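Local coordinates for DUF176 (Nitrosomonas europaea, PDB 2OMO), which is a putative antibiotic biosynthesis monooxygenase and probably acts as an oxidoreductase, at residues T37-E42 with A101-E106. Residues are numbered along the deposited sequence; the frame is centred on the assembly and turned at random.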
ATOM      1  N   THR A  37      12.383  -2.736 -17.431  1.00 17.53           N
ATOM      2  CA  THR A  37      11.341  -1.937 -16.749  1.00 18.57           C
ATOM      3  C   THR A  37      10.067  -1.754 -17.579  1.00 17.41           C
ATOM      4  O   THR A  37       8.961  -1.896 -17.034  1.00 15.79           O
ATOM      5  CB  THR A  37      11.825  -0.574 -16.211  1.00 18.79           C
ATOM      6  OG1 THR A  37      12.330   0.206 -17.289  1.00 22.11           O
ATOM      7  CG2 THR A  37      12.923  -0.779 -15.183  1.00 19.26           C
ATOM      8  N   GLU A  38      10.209  -1.483 -18.882  1.00 16.82           N
ATOM      9  CA  GLU A  38       9.020  -1.266 -19.762  1.00 16.93           C
ATOM     10  C   GLU A  38       8.341  -2.604 -19.968  1.00 15.25           C
ATOM     11  O   GLU A  38       7.124  -2.687 -19.944  1.00 15.09           O
ATOM     12  CB  GLU A  38       9.379  -0.605 -21.101  1.00 17.07           C
ATOM     13  CG  GLU A  38      10.187   0.715 -20.940  1.00 21.04           C
ATOM     14  CD  GLU A  38       9.707   1.550 -19.779  1.00 29.24           C
ATOM     15  OE1 GLU A  38       8.558   2.035 -19.842  1.00 28.99           O
ATOM     16  OE2 GLU A  38      10.485   1.726 -18.786  1.00 36.84           O
ATOM     17  N   ALA A  39       9.146  -3.661 -20.142  1.00 14.36           N
ATOM     18  CA  ALA A  39       8.613  -4.998 -20.323  1.00 13.59           C
ATOM     19  C   ALA A  39       7.818  -5.386 -19.068  1.00 14.65           C
ATOM     20  O   ALA A  39       6.702  -5.931 -19.153  1.00 13.90           O
ATOM     21  CB  ALA A  39       9.741  -5.995 -20.582  1.00 13.05           C
ATOM     22  N   PHE A  40       8.387  -5.081 -17.906  1.00 14.58           N
ATOM     23  CA  PHE A  40       7.722  -5.447 -16.665  1.00 14.11           C
ATOM     24  C   PHE A  40       6.404  -4.676 -16.476  1.00 14.64           C
ATOM     25  O   PHE A  40       5.392  -5.293 -16.073  1.00 13.69           O
ATOM     26  CB  PHE A  40       8.629  -5.218 -15.474  1.00 14.93           C
ATOM     27  CG  PHE A  40       7.968  -5.539 -14.136  1.00 13.50           C
ATOM     28  CD1 PHE A  40       7.897  -6.856 -13.702  1.00 16.15           C
ATOM     29  CD2 PHE A  40       7.466  -4.528 -13.324  1.00 14.68           C
ATOM     30  CE1 PHE A  40       7.330  -7.184 -12.435  1.00 15.33           C
ATOM     31  CE2 PHE A  40       6.896  -4.841 -12.079  1.00 16.38           C
ATOM     32  CZ  PHE A  40       6.820  -6.173 -11.656  1.00 13.37           C
ATOM     33  N   LYS A  41       6.392  -3.370 -16.806  1.00 13.75           N
ATOM     34  CA  LYS A  41       5.168  -2.562 -16.724  1.00 15.76           C
ATOM     35  C   LYS A  41       4.063  -3.114 -17.590  1.00 14.15           C
ATOM     36  O   LYS A  41       2.896  -3.163 -17.193  1.00 12.97           O
ATOM     37  CB  LYS A  41       5.422  -1.086 -17.096  1.00 15.89           C
ATOM     38  CG  LYS A  41       6.371  -0.398 -16.110  1.00 17.47           C
ATOM     39  CD  LYS A  41       6.503   1.117 -16.347  1.00 19.89           C
ATOM     40  CE  LYS A  41       6.678   1.519 -17.764  1.00 27.60           C
ATOM     41  NZ  LYS A  41       6.924   2.992 -17.823  1.00 30.67           N
ATOM     42  N   GLU A  42       4.435  -3.551 -18.796  1.00 12.47           N
ATOM     43  CA  GLU A  42       3.431  -3.999 -19.738  1.00 13.08           C
ATOM     44  C   GLU A  42       2.798  -5.316 -19.259  1.00 12.05           C
ATOM     45  O   GLU A  42       1.592  -5.503 -19.342  1.00 11.99           O
ATOM     46  CB  GLU A  42       4.093  -4.140 -21.118  1.00 12.23           C
ATOM     47  CG  GLU A  42       3.340  -4.912 -22.173  1.00 13.94           C
ATOM     48  CD  GLU A  42       4.158  -4.873 -23.494  1.00 12.82           C
ATOM     49  OE1 GLU A  42       5.350  -5.278 -23.468  1.00 16.25           O
ATOM     50  OE2 GLU A  42       3.620  -4.404 -24.508  1.00 16.46           O
ATOM     51  N   ALA A 101       9.523 -13.727 -14.582  1.00 11.41           N
ATOM     52  CA  ALA A 101      10.513 -14.470 -13.788  1.00 11.47           C
ATOM     53  C   ALA A 101      11.967 -14.037 -14.133  1.00 11.21           C
ATOM     54  O   ALA A 101      12.765 -13.681 -13.239  1.00 11.38           O
ATOM     55  CB  ALA A 101      10.320 -15.964 -13.986  1.00 11.88           C
ATOM     56  N   ASP A 102      12.266 -14.002 -15.424  1.00  9.83           N
ATOM     57  CA  ASP A 102      13.611 -13.724 -15.899  1.00 10.38           C
ATOM     58  C   ASP A 102      13.985 -12.246 -15.856  1.00  9.78           C
ATOM     59  O   ASP A 102      15.152 -11.895 -16.118  1.00 10.06           O
ATOM     60  CB  ASP A 102      13.801 -14.288 -17.310  1.00 11.72           C
ATOM     61  CG  ASP A 102      13.792 -15.810 -17.326  1.00 16.20           C
ATOM     62  OD1 ASP A 102      14.208 -16.410 -16.308  1.00 20.95           O
ATOM     63  OD2 ASP A 102      13.372 -16.391 -18.351  1.00 20.91           O
ATOM     64  N   TRP A 103      13.011 -11.390 -15.523  1.00  7.93           N
ATOM     65  CA  TRP A 103      13.252  -9.960 -15.500  1.00  7.78           C
ATOM     66  C   TRP A 103      13.485  -9.456 -14.093  1.00  7.95           C
ATOM     67  O   TRP A 103      13.813  -8.281 -13.905  1.00  8.41           O
ATOM     68  CB  TRP A 103      12.111  -9.168 -16.145  1.00  6.96           C
ATOM     69  CG  TRP A 103      11.726  -9.614 -17.583  1.00  5.73           C
ATOM     70  CD1 TRP A 103      12.502 -10.303 -18.507  1.00  5.90           C
ATOM     71  CD2 TRP A 103      10.465  -9.405 -18.213  1.00  7.26           C
ATOM     72  NE1 TRP A 103      11.784 -10.524 -19.657  1.00  5.46           N
ATOM     73  CE2 TRP A 103      10.538  -9.974 -19.510  1.00  6.85           C
ATOM     74  CE3 TRP A 103       9.272  -8.781 -17.812  1.00  7.03           C
ATOM     75  CZ2 TRP A 103       9.457  -9.948 -20.404  1.00  8.17           C
ATOM     76  CZ3 TRP A 103       8.200  -8.760 -18.717  1.00  6.11           C
ATOM     77  CH2 TRP A 103       8.305  -9.331 -19.986  1.00  4.64           C
HETATM   78  N   MSE A 104      13.324 -10.326 -13.094  1.00  8.19           N
HETATM   79  CA  MSE A 104      13.582  -9.934 -11.684  1.00  7.99           C
HETATM   80  C   MSE A 104      15.076  -9.798 -11.438  1.00  8.18           C
HETATM   81  O   MSE A 104      15.873 -10.681 -11.844  1.00  9.02           O
HETATM   82  CB  MSE A 104      13.005 -10.968 -10.713  1.00  9.00           C
HETATM   83  CG  MSE A 104      11.543 -11.233 -10.940  1.00 10.37           C
HETATM   84 SE   MSE A 104      10.495  -9.585 -10.657  0.60 16.03          SE
HETATM   85  CE  MSE A 104      10.398  -9.000 -12.421  1.00 14.42           C
ATOM     86  N   ALA A 105      15.484  -8.698 -10.809  1.00  8.11           N
ATOM     87  CA  ALA A 105      16.902  -8.526 -10.478  1.00  9.82           C
ATOM     88  C   ALA A 105      17.213  -9.290  -9.166  1.00 11.48           C
ATOM     89  O   ALA A 105      18.377  -9.570  -8.845  1.00  9.68           O
ATOM     90  CB  ALA A 105      17.227  -7.053 -10.321  1.00  9.99           C
ATOM     91  N   GLU A 106      16.155  -9.630  -8.438  1.00 12.53           N
ATOM     92  CA  GLU A 106      16.225 -10.421  -7.200  1.00 15.27           C
ATOM     93  C   GLU A 106      14.806 -10.917  -6.854  1.00 14.77           C
ATOM     94  O   GLU A 106      13.836 -10.414  -7.438  1.00 13.13           O
ATOM     95  CB  GLU A 106      16.776  -9.569  -6.064  1.00 16.41           C
ATOM     96  CG  GLU A 106      15.821  -8.498  -5.593  1.00 17.58           C
ATOM     97  CD  GLU A 106      16.366  -7.658  -4.439  1.00 21.02           C
ATOM     98  OE1 GLU A 106      17.057  -8.220  -3.552  1.00 27.27           O
ATOM     99  OE2 GLU A 106      16.081  -6.427  -4.411  1.00 28.14           O
TER
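Phe40 and Trp103 bring the backbones nearest, with 7.2 Å between their CA atoms, where the first turn of helix 37-51 meets the chain just after helix 91-100. The indole of Trp103 lies against the helix. A chi1 of -53° sets its CG opposite the carbonyl carbon, and the six-membered ring is carried over to Ala39. Ala39 CB sits over one face of that ring, 3.7 Å from its centroid and almost straight above it, a CH-pi contact. Ala39 O also stands above the ring plane, on the same side as its CB, 3.2 Å from Trp103 CZ3. Phe40 N approaches the ring obliquely, 3.8 Å from Trp103 CZ3. The chain has the ferredoxin-like alpha+beta fold of the antibiotic biosynthesis monooxygenase family; here the start of helix 37-51 meets the loop leading into strand 109-117. With CG opposite its own N (chi1 178°), the Phe40 side chain crosses that of selenomethionine Met104 at about a right angle. The Met104 chain bends at chi2 and chi3, which brings its CE to 3.5 Å from Phe40 CD1. Met104 SE is 5.3 Å from the Phe40 ring centroid, an oblique Met-aromatic contact. Phe40 is buried and also meets the ring of Phe72, while Val32 touches both Phe40 and Met104.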